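Local structure of aluminum resistance protein (Clostridium novyi, 3I16) at residues B[95-99]-B[100-104]; B[123-127]-B[128-132]; B[258-261]-B[262-265]. The protein probably acts as a pyridoxal-phosphate-dependent carbon-sulfur lyase of the methionine gamma-lyase family, with a proposed part in aluminium resistance. All coordinates share one frame; numbering follows the deposited sequence. Where two conformers were deposited one is given.

Contact 1 of 3, residues B[95-99]-B[100-104]; sequences PHFVN and GTHAL. With PLP (pyridoxal-5'-phosphate), chain J.
His102 reaches back from the first turn of helix 100-111 and accepts a backbone N-H at its ring: Val98 N donates to His102 ND1 over 3.1 Å, and the nitrogen lies only 10° out of the imidazole plane. This bond to ND1 fixes the turn of the ring about CB-CG, and CG stands anti to the backbone N (chi1 -172°), which carries the imidazole back over the loop. One face of it then receives the edge of Phe97 in a T-shaped pair, planes at 78°, with Phe97 CD1 above the centre of the imidazole. Phe97 in turn offers a face of its own to Ala103 CB, a CH-pi contact 4.2 Å from the ring centroid. Asn99 is the N-cap. Its OD1 accepts from His102 N at 2.8 Å, the donor almost head-on to the carbonyl oxygen, while the bond from Ala103 N to Asn99 O is weak. The first two amides of the helix bond to the cofactor phosphate: Gly100 N donates to PLP O1P at 2.7 Å and Thr101 N to PLP O3P at 2.9 Å. Thr101 OG1 also donates to O3P and is itself hydrogen-bonded to Thr128 OG1. The chemistry is that of an anion held at a helix N-terminus, where neutral donors, probably assisted by the helix dipole, offset the phosphate charge.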
loop_
_atom_site.group_PDB
_atom_site.type_symbol
_atom_site.label_atom_id
_atom_site.label_comp_id
_atom_site.label_asym_id
_atom_site.label_seq_id
_atom_site.Cartn_x
_atom_site.Cartn_y
_atom_site.Cartn_z
ATOM N N PRO B 95 3.391 -4.015 13.316
ATOM C CA PRO B 95 4.345 -3.453 12.345
ATOM C C PRO B 95 5.151 -2.275 12.927
ATOM O O PRO B 95 6.245 -1.922 12.413
ATOM C CB PRO B 95 3.444 -2.972 11.207
ATOM C CG PRO B 95 2.098 -2.778 11.803
ATOM C CD PRO B 95 1.997 -3.796 12.907
ATOM N N HIS B 96 4.619 -1.725 14.027
ATOM C CA HIS B 96 5.157 -0.570 14.715
ATOM C C HIS B 96 6.529 -0.826 15.400
ATOM O O HIS B 96 7.220 0.149 15.699
ATOM C CB HIS B 96 4.121 -0.056 15.751
ATOM C CG HIS B 96 2.781 0.278 15.162
ATOM N ND1 HIS B 96 1.917 -0.686 14.681
ATOM C CD2 HIS B 96 2.153 1.466 14.987
ATOM C CE1 HIS B 96 0.830 -0.102 14.207
ATOM N NE2 HIS B 96 0.942 1.204 14.385
ATOM N N PHE B 97 6.897 -2.082 15.689
ATOM C CA PHE B 97 8.228 -2.374 16.277
ATOM C C PHE B 97 9.220 -2.217 15.136
ATOM O O PHE B 97 9.054 -2.825 14.080
ATOM C CB PHE B 97 8.393 -3.780 16.851
ATOM C CG PHE B 97 7.585 -4.061 18.090
ATOM C CD1 PHE B 97 7.945 -3.519 19.314
ATOM C CD2 PHE B 97 6.508 -4.940 18.043
ATOM C CE1 PHE B 97 7.217 -3.794 20.447
ATOM C CE2 PHE B 97 5.755 -5.208 19.183
ATOM C CZ PHE B 97 6.116 -4.659 20.385
ATOM N N VAL B 98 10.257 -1.413 15.348
ATOM C CA VAL B 98 11.176 -1.067 14.268
ATOM C C VAL B 98 12.191 -2.163 13.942
ATOM O O VAL B 98 12.757 -2.184 12.849
ATOM C CB VAL B 98 11.845 0.341 14.508
ATOM C CG1 VAL B 98 10.760 1.438 14.588
ATOM C CG2 VAL B 98 12.755 0.367 15.735
ATOM N N ASN B 99 12.409 -3.048 14.901
ATOM C CA ASN B 99 13.333 -4.164 14.794
ATOM C C ASN B 99 13.151 -5.033 16.024
ATOM O O ASN B 99 12.291 -4.742 16.861
ATOM C CB ASN B 99 14.794 -3.680 14.655
ATOM C CG ASN B 99 15.236 -2.778 15.776
ATOM O OD1 ASN B 99 14.757 -2.855 16.918
ATOM N ND2 ASN B 99 16.180 -1.893 15.455
ATOM N N GLY B 100 13.921 -6.113 16.114
ATOM C CA GLY B 100 13.845 -7.006 17.251
ATOM C C GLY B 100 14.265 -6.383 18.564
ATOM O O GLY B 100 13.694 -6.679 19.599
ATOM N N THR B 101 15.282 -5.535 18.531
ATOM C CA THR B 101 15.728 -4.845 19.742
ATOM C C THR B 101 14.580 -4.022 20.347
ATOM O O THR B 101 14.426 -3.950 21.568
ATOM C CB THR B 101 16.943 -3.949 19.417
ATOM O OG1 THR B 101 17.956 -4.753 18.798
ATOM C CG2 THR B 101 17.506 -3.275 20.657
ATOM N N HIS B 102 13.769 -3.406 19.489
ATOM C CA HIS B 102 12.629 -2.629 19.949
ATOM C C HIS B 102 11.668 -3.527 20.727
ATOM O O HIS B 102 11.295 -3.186 21.849
ATOM C CB HIS B 102 11.950 -1.922 18.774
ATOM C CG HIS B 102 10.878 -0.958 19.166
ATOM N ND1 HIS B 102 10.053 -0.360 18.233
ATOM C CD2 HIS B 102 10.444 -0.536 20.379
ATOM C CE1 HIS B 102 9.202 0.435 18.856
ATOM N NE2 HIS B 102 9.418 0.344 20.159
ATOM N N ALA B 103 11.327 -4.689 20.172
ATOM C CA ALA B 103 10.431 -5.629 20.845
ATOM C C ALA B 103 10.999 -6.094 22.196
ATOM O O ALA B 103 10.283 -6.135 23.183
ATOM C CB ALA B 103 10.142 -6.840 19.953
ATOM N N LEU B 104 12.287 -6.430 22.240
ATOM C CA LEU B 104 12.928 -6.874 23.480
ATOM C C LEU B 104 12.952 -5.765 24.525
ATOM O O LEU B 104 12.616 -5.980 25.692
ATOM C CB LEU B 104 14.349 -7.347 23.192
ATOM C CG LEU B 104 14.446 -8.575 22.275
ATOM C CD1 LEU B 104 15.797 -8.612 21.622
ATOM C CD2 LEU B 104 14.182 -9.850 23.034
HETATM N N1 PLP J . 18.613 -10.870 19.890
HETATM C C2 PLP J . 19.347 -11.738 19.139
HETATM C C2A PLP J . 20.047 -12.886 19.798
HETATM C C3 PLP J . 19.418 -11.533 17.762
HETATM O O3 PLP J . 20.147 -12.414 17.002
HETATM C C4 PLP J . 18.759 -10.449 17.164
HETATM C C5 PLP J . 18.019 -9.569 17.947
HETATM C C6 PLP J . 17.949 -9.808 19.304
HETATM C C5A PLP J . 17.245 -8.390 17.385
HETATM O O4P PLP J . 17.976 -7.678 16.442
HETATM P P PLP J . 17.378 -6.501 15.476
HETATM O O1P PLP J . 16.100 -6.874 14.740
HETATM O O2P PLP J . 18.471 -6.350 14.446
HETATM O O3P PLP J . 17.133 -5.258 16.317
#

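Contact 2 of 3, residues B[123-127]-B[128-132]; sequences GEPYD and TLHDV. With PLP (pyridoxal-5'-phosphate), chain J.
Tyr126 to Leu129 form a type I beta turn, closed by Leu129 N donating to Tyr126 O at 3.0 Å, and the chain runs on into helix 129-133 as His130 N bonds to Asp127 O. A water extends this pattern by one residue, donating to Asp127 O and accepting from Asp131 N. The His130 side chain reaches back to the residue before the turn, where NE2 donates to Pro125 O at 2.7 Å. That carbonyl oxygen lies in the imidazole plane, although the donor is tilted 35° from the plane of the carbonyl. In the conformer given, Glu124 OE1 lies 3.8 Å from His130 CE1, a contact the second conformer makes less certain. On the apolar side Pro125 CB touches Leu129 CD2 at 4.0 Å. Tyr126 has CG anti to its N (chi1 -165°), which lays the ring over the pyridine of PLP: in the conformer given, PLP C3 stands 3.6 Å above the tyrosine plane, offset toward the rim. Thr128 OG1 lies at the edge of the tyrosine ring, 3.8 Å from Tyr126 CD2, the two side chains pointing the same way. Tyr126 OH bonds to Tyr372. The turn lies between strand 117-120 and helix 129-133; just ahead of it Pro125 rests on His181 and Gln183 of strand 177-183, while Leu129 packs against Thr101 and Leu104 of helix 100-111.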
loop_
_atom_site.group_PDB
_atom_site.type_symbol
_atom_site.label_atom_id
_atom_site.label_comp_id
_atom_site.label_asym_id
_atom_site.label_seq_id
_atom_site.Cartn_x
_atom_site.Cartn_y
_atom_site.Cartn_z
ATOM N N GLY B 123 25.142 -14.980 29.893
ATOM C CA GLY B 123 26.253 -14.081 29.733
ATOM C C GLY B 123 25.762 -12.729 29.229
ATOM O O GLY B 123 24.555 -12.411 29.288
ATOM N N GLU B 124 26.686 -11.947 28.688
ATOM C CA GLU B 124 26.380 -10.607 28.199
ATOM C C GLU B 124 25.386 -10.688 27.042
ATOM O O GLU B 124 25.590 -11.493 26.120
ATOM C CB GLU B 124 27.658 -9.857 27.764
ATOM C CG GLU B 124 28.369 -10.359 26.489
ATOM C CD GLU B 124 29.573 -9.498 26.115
ATOM O OE1 GLU B 124 29.828 -8.490 26.800
ATOM O OE2 GLU B 124 30.260 -9.823 25.124
ATOM N N PRO B 125 24.300 -9.884 27.078
ATOM C CA PRO B 125 23.361 -9.950 25.952
ATOM C C PRO B 125 23.916 -9.403 24.649
ATOM O O PRO B 125 24.976 -8.766 24.637
ATOM C CB PRO B 125 22.199 -9.056 26.409
ATOM C CG PRO B 125 22.454 -8.776 27.878
ATOM C CD PRO B 125 23.928 -8.789 27.990
ATOM N N TYR B 126 23.194 -9.694 23.567
ATOM C CA TYR B 126 23.454 -9.206 22.213
ATOM C C TYR B 126 23.743 -7.712 22.297
ATOM O O TYR B 126 23.003 -6.997 23.000
ATOM C CB TYR B 126 22.173 -9.444 21.387
ATOM C CG TYR B 126 22.294 -9.347 19.879
ATOM C CD1 TYR B 126 22.748 -10.427 19.128
ATOM C CD2 TYR B 126 21.883 -8.204 19.197
ATOM C CE1 TYR B 126 22.830 -10.358 17.751
ATOM C CE2 TYR B 126 21.958 -8.130 17.816
ATOM C CZ TYR B 126 22.438 -9.207 17.105
ATOM O OH TYR B 126 22.524 -9.132 15.744
ATOM N N ASP B 127 24.751 -7.251 21.567
ATOM C CA ASP B 127 25.220 -5.872 21.525
ATOM C C ASP B 127 24.240 -4.731 21.622
ATOM O O ASP B 127 24.436 -3.813 22.418
ATOM C CB ASP B 127 26.026 -5.633 20.231
ATOM C CG ASP B 127 27.177 -6.613 20.059
ATOM O OD1 ASP B 127 26.898 -7.829 19.923
ATOM O OD2 ASP B 127 28.341 -6.156 20.029
ATOM N N THR B 128 23.205 -4.773 20.800
ATOM C CA THR B 128 22.282 -3.645 20.718
ATOM C C THR B 128 21.469 -3.466 22.007
ATOM O O THR B 128 20.936 -2.385 22.240
ATOM C CB THR B 128 21.352 -3.756 19.495
ATOM O OG1 THR B 128 20.356 -4.762 19.744
ATOM C CG2 THR B 128 22.150 -4.123 18.246
ATOM N N LEU B 129 21.443 -4.493 22.871
ATOM C CA LEU B 129 20.698 -4.401 24.117
ATOM C C LEU B 129 21.491 -3.671 25.198
ATOM O O LEU B 129 20.918 -3.207 26.188
ATOM C CB LEU B 129 20.280 -5.801 24.567
ATOM C CG LEU B 129 18.867 -6.033 25.077
ATOM C CD1 LEU B 129 17.786 -5.415 24.159
ATOM C CD2 LEU B 129 18.659 -7.545 25.201
ATOM N N HIS B 130 22.791 -3.488 25.000
ATOM C CA HIS B 130 23.615 -2.850 26.037
ATOM C C HIS B 130 23.193 -1.420 26.377
ATOM O O HIS B 130 23.185 -1.038 27.552
ATOM C CB HIS B 130 25.096 -2.914 25.669
ATOM C CG HIS B 130 25.648 -4.314 25.652
ATOM N ND1 HIS B 130 26.909 -4.616 26.113
ATOM C CD2 HIS B 130 25.092 -5.496 25.280
ATOM C CE1 HIS B 130 27.123 -5.912 25.981
ATOM N NE2 HIS B 130 26.037 -6.468 25.474
ATOM N N ASP B 131 22.821 -0.639 25.369
ATOM C CA ASP B 131 22.350 0.727 25.592
ATOM C C ASP B 131 20.934 0.788 26.179
ATOM O O ASP B 131 20.592 1.735 26.877
ATOM C CB ASP B 131 22.388 1.526 24.289
ATOM C CG ASP B 131 23.813 1.910 23.865
ATOM O OD1 ASP B 131 24.770 1.760 24.655
ATOM O OD2 ASP B 131 23.955 2.378 22.723
ATOM N N VAL B 132 20.126 -0.212 25.865
ATOM C CA VAL B 132 18.772 -0.306 26.345
ATOM C C VAL B 132 18.808 -0.535 27.841
ATOM O O VAL B 132 18.056 0.095 28.591
ATOM C CB VAL B 132 18.013 -1.454 25.639
ATOM C CG1 VAL B 132 16.622 -1.614 26.202
ATOM C CG2 VAL B 132 17.939 -1.195 24.112
HETATM N N1 PLP J . 18.613 -10.870 19.890
HETATM C C2 PLP J . 19.347 -11.738 19.139
HETATM C C2A PLP J . 20.047 -12.886 19.798
HETATM C C3 PLP J . 19.418 -11.533 17.762
HETATM O O3 PLP J . 20.147 -12.414 17.002
HETATM C C4 PLP J . 18.759 -10.449 17.164
HETATM C C5 PLP J . 18.019 -9.569 17.947
HETATM C C6 PLP J . 17.949 -9.808 19.304
HETATM C C5A PLP J . 17.245 -8.390 17.385
HETATM O O4P PLP J . 17.976 -7.678 16.442
HETATM P P PLP J . 17.378 -6.501 15.476
HETATM O O1P PLP J . 16.100 -6.874 14.740
HETATM O O2P PLP J . 18.471 -6.350 14.446
HETATM O O3P PLP J . 17.133 -5.258 16.317
HETATM O O HOH W 1 23.975 -1.144 22.925
#

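Contact 3 of 3, residues B[258-261]-B[262-265]; sequences AGTK and DCIE. With EDO (1,2-ethanediol), chain O.
Ile264 lies back across the strand-to-helix junction, and its side chain can be followed atom by atom. CB sits 3.5 Å from Thr260 O, the carbonyl that receives the residue's own N-H. With CG1 anti to the carbonyl carbon (chi1 -70°), the longer branch heads for the strand end: CG1 passes 3.4 Å from Thr260 O and 3.8 Å from Gly259 N, and CD1 finishes 3.7 Å from Ala258 N. The branch thus lies against the backbone of the last two strand residues, the second of which, Gly259, has backbone angles that call for glycine. Beyond the two segments, Ile264 also packs on Leu92 of strand 90-94 and Leu237 of strand 237-241.

Thr260 is the N-cap. Its OG1 accepts from Cys263 N at 3.2 Å, and its carbonyl O takes Ile264 N at 2.9 Å, nearly in line with the C=O bond. Two oxygens of one residue therefore receive two successive amides of the opening turn. The next bond, from Glu265 N to Lys261 O, carries the helix onward.

On the outer side, Lys261 and Glu265 are one turn apart. The lysine chain is extended and the carboxylate comes up beside its methylenes, Glu265 OE2 lying 3.1 Å from Lys261 CE. The ammonium itself stays beyond salt-bridge range, with Lys261 NZ 4.4 Å from OE2, so any attraction is probably modest. The other carboxylate oxygen, Glu265 OE1, accepts from an ethanediol, probably from the crystallisation liquor, which is also bonded to Ser139 O of the second subunit. The whole is a side-chain N-cap at a strand-to-helix turn, joining strand 255-259, an antiparallel member of the seven-stranded mixed sheet, to helix 261-271, as in the large domain of fold-type I PLP enzymes.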
loop_
_atom_site.group_PDB
_atom_site.type_symbol
_atom_site.label_atom_id
_atom_site.label_comp_id
_atom_site.label_asym_id
_atom_site.label_seq_id
_atom_site.Cartn_x
_atom_site.Cartn_y
_atom_site.Cartn_z
ATOM N N ALA B 258 4.895 -12.934 22.796
ATOM C CA ALA B 258 3.850 -13.878 23.138
ATOM C C ALA B 258 4.075 -14.230 24.596
ATOM O O ALA B 258 5.236 -14.344 25.047
ATOM C CB ALA B 258 3.928 -15.110 22.241
ATOM N N GLY B 259 2.990 -14.377 25.354
ATOM C CA GLY B 259 3.142 -14.683 26.757
ATOM C C GLY B 259 1.905 -14.442 27.586
ATOM O O GLY B 259 0.806 -14.410 27.068
ATOM N N THR B 260 2.097 -14.266 28.879
ATOM C CA THR B 260 0.983 -14.015 29.770
ATOM C C THR B 260 0.321 -12.696 29.429
ATOM O O THR B 260 0.970 -11.761 28.935
ATOM C CB THR B 260 1.392 -14.025 31.252
ATOM O OG1 THR B 260 2.221 -12.899 31.559
ATOM C CG2 THR B 260 2.103 -15.314 31.590
ATOM N N LYS B 261 -0.986 -12.628 29.668
ATOM C CA LYS B 261 -1.742 -11.418 29.392
ATOM C C LYS B 261 -1.159 -10.219 30.127
ATOM O O LYS B 261 -1.045 -9.123 29.554
ATOM C CB LYS B 261 -3.212 -11.620 29.754
ATOM C CG LYS B 261 -4.129 -10.464 29.354
ATOM C CD LYS B 261 -5.597 -10.867 29.501
ATOM C CE LYS B 261 -6.547 -9.729 29.202
ATOM N NZ LYS B 261 -7.973 -10.173 29.159
ATOM N N ASP B 262 -0.783 -10.408 31.387
ATOM C CA ASP B 262 -0.198 -9.310 32.166
ATOM C C ASP B 262 1.133 -8.821 31.541
ATOM O O ASP B 262 1.336 -7.629 31.397
ATOM C CB ASP B 262 0.034 -9.734 33.614
ATOM C CG ASP B 262 0.396 -8.573 34.495
ATOM O OD1 ASP B 262 -0.419 -7.626 34.580
ATOM O OD2 ASP B 262 1.479 -8.611 35.112
ATOM N N CYS B 263 2.032 -9.733 31.173
ATOM C CA CYS B 263 3.308 -9.331 30.535
ATOM C C CYS B 263 3.110 -8.672 29.169
ATOM O O CYS B 263 3.838 -7.749 28.822
ATOM C CB CYS B 263 4.256 -10.513 30.360
ATOM S SG CYS B 263 4.882 -11.214 31.912
ATOM N N ILE B 264 2.122 -9.136 28.407
ATOM C CA ILE B 264 1.852 -8.585 27.079
ATOM C C ILE B 264 1.223 -7.209 27.226
ATOM O O ILE B 264 1.629 -6.273 26.528
ATOM C CB ILE B 264 0.992 -9.532 26.235
ATOM C CG1 ILE B 264 1.817 -10.783 25.836
ATOM C CG2 ILE B 264 0.471 -8.826 24.990
ATOM C CD1 ILE B 264 2.927 -10.556 24.774
ATOM N N GLU B 265 0.261 -7.062 28.146
ATOM C CA GLU B 265 -0.326 -5.741 28.364
ATOM C C GLU B 265 0.730 -4.724 28.784
ATOM O O GLU B 265 0.780 -3.623 28.221
ATOM C CB GLU B 265 -1.487 -5.777 29.360
ATOM C CG GLU B 265 -2.748 -6.363 28.740
ATOM C CD GLU B 265 -3.856 -6.597 29.747
ATOM O OE1 GLU B 265 -3.618 -6.383 30.945
ATOM O OE2 GLU B 265 -4.951 -7.037 29.333
HETATM C C1 EDO O . -0.649 -3.696 34.077
HETATM O O1 EDO O . -1.841 -3.075 34.558
HETATM C C2 EDO O . -0.978 -4.625 32.916
HETATM O O2 EDO O . -2.390 -4.687 32.694
#

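How the contacts relate
Contacts 1 and 2 are two walls of one cofactor site. Contact 1 holds the phosphate and brings Leu104 to the pyridine, while Tyr126 of contact 2 covers one face of it; their centres are 15 Å apart, yet Thr101 OG1 and Thr128 OG1 meet at 2.6 Å in a probable hydrogen bond. Thr101 CG2 packs on Val132 CG2 at 4.1 Å. Asp218 and, from the second subunit, Tyr68 add further hydrogen bonds to PLP. Contact 3 stands apart, its nearest atoms about 8 Å from contact 1 and about 14 Å from contact 2. Its helix 261-271 reaches contact 1, for Leu271 touches Phe97 and His102. Contacts 1 and 3 both hold N-caps, the former beside the phosphate.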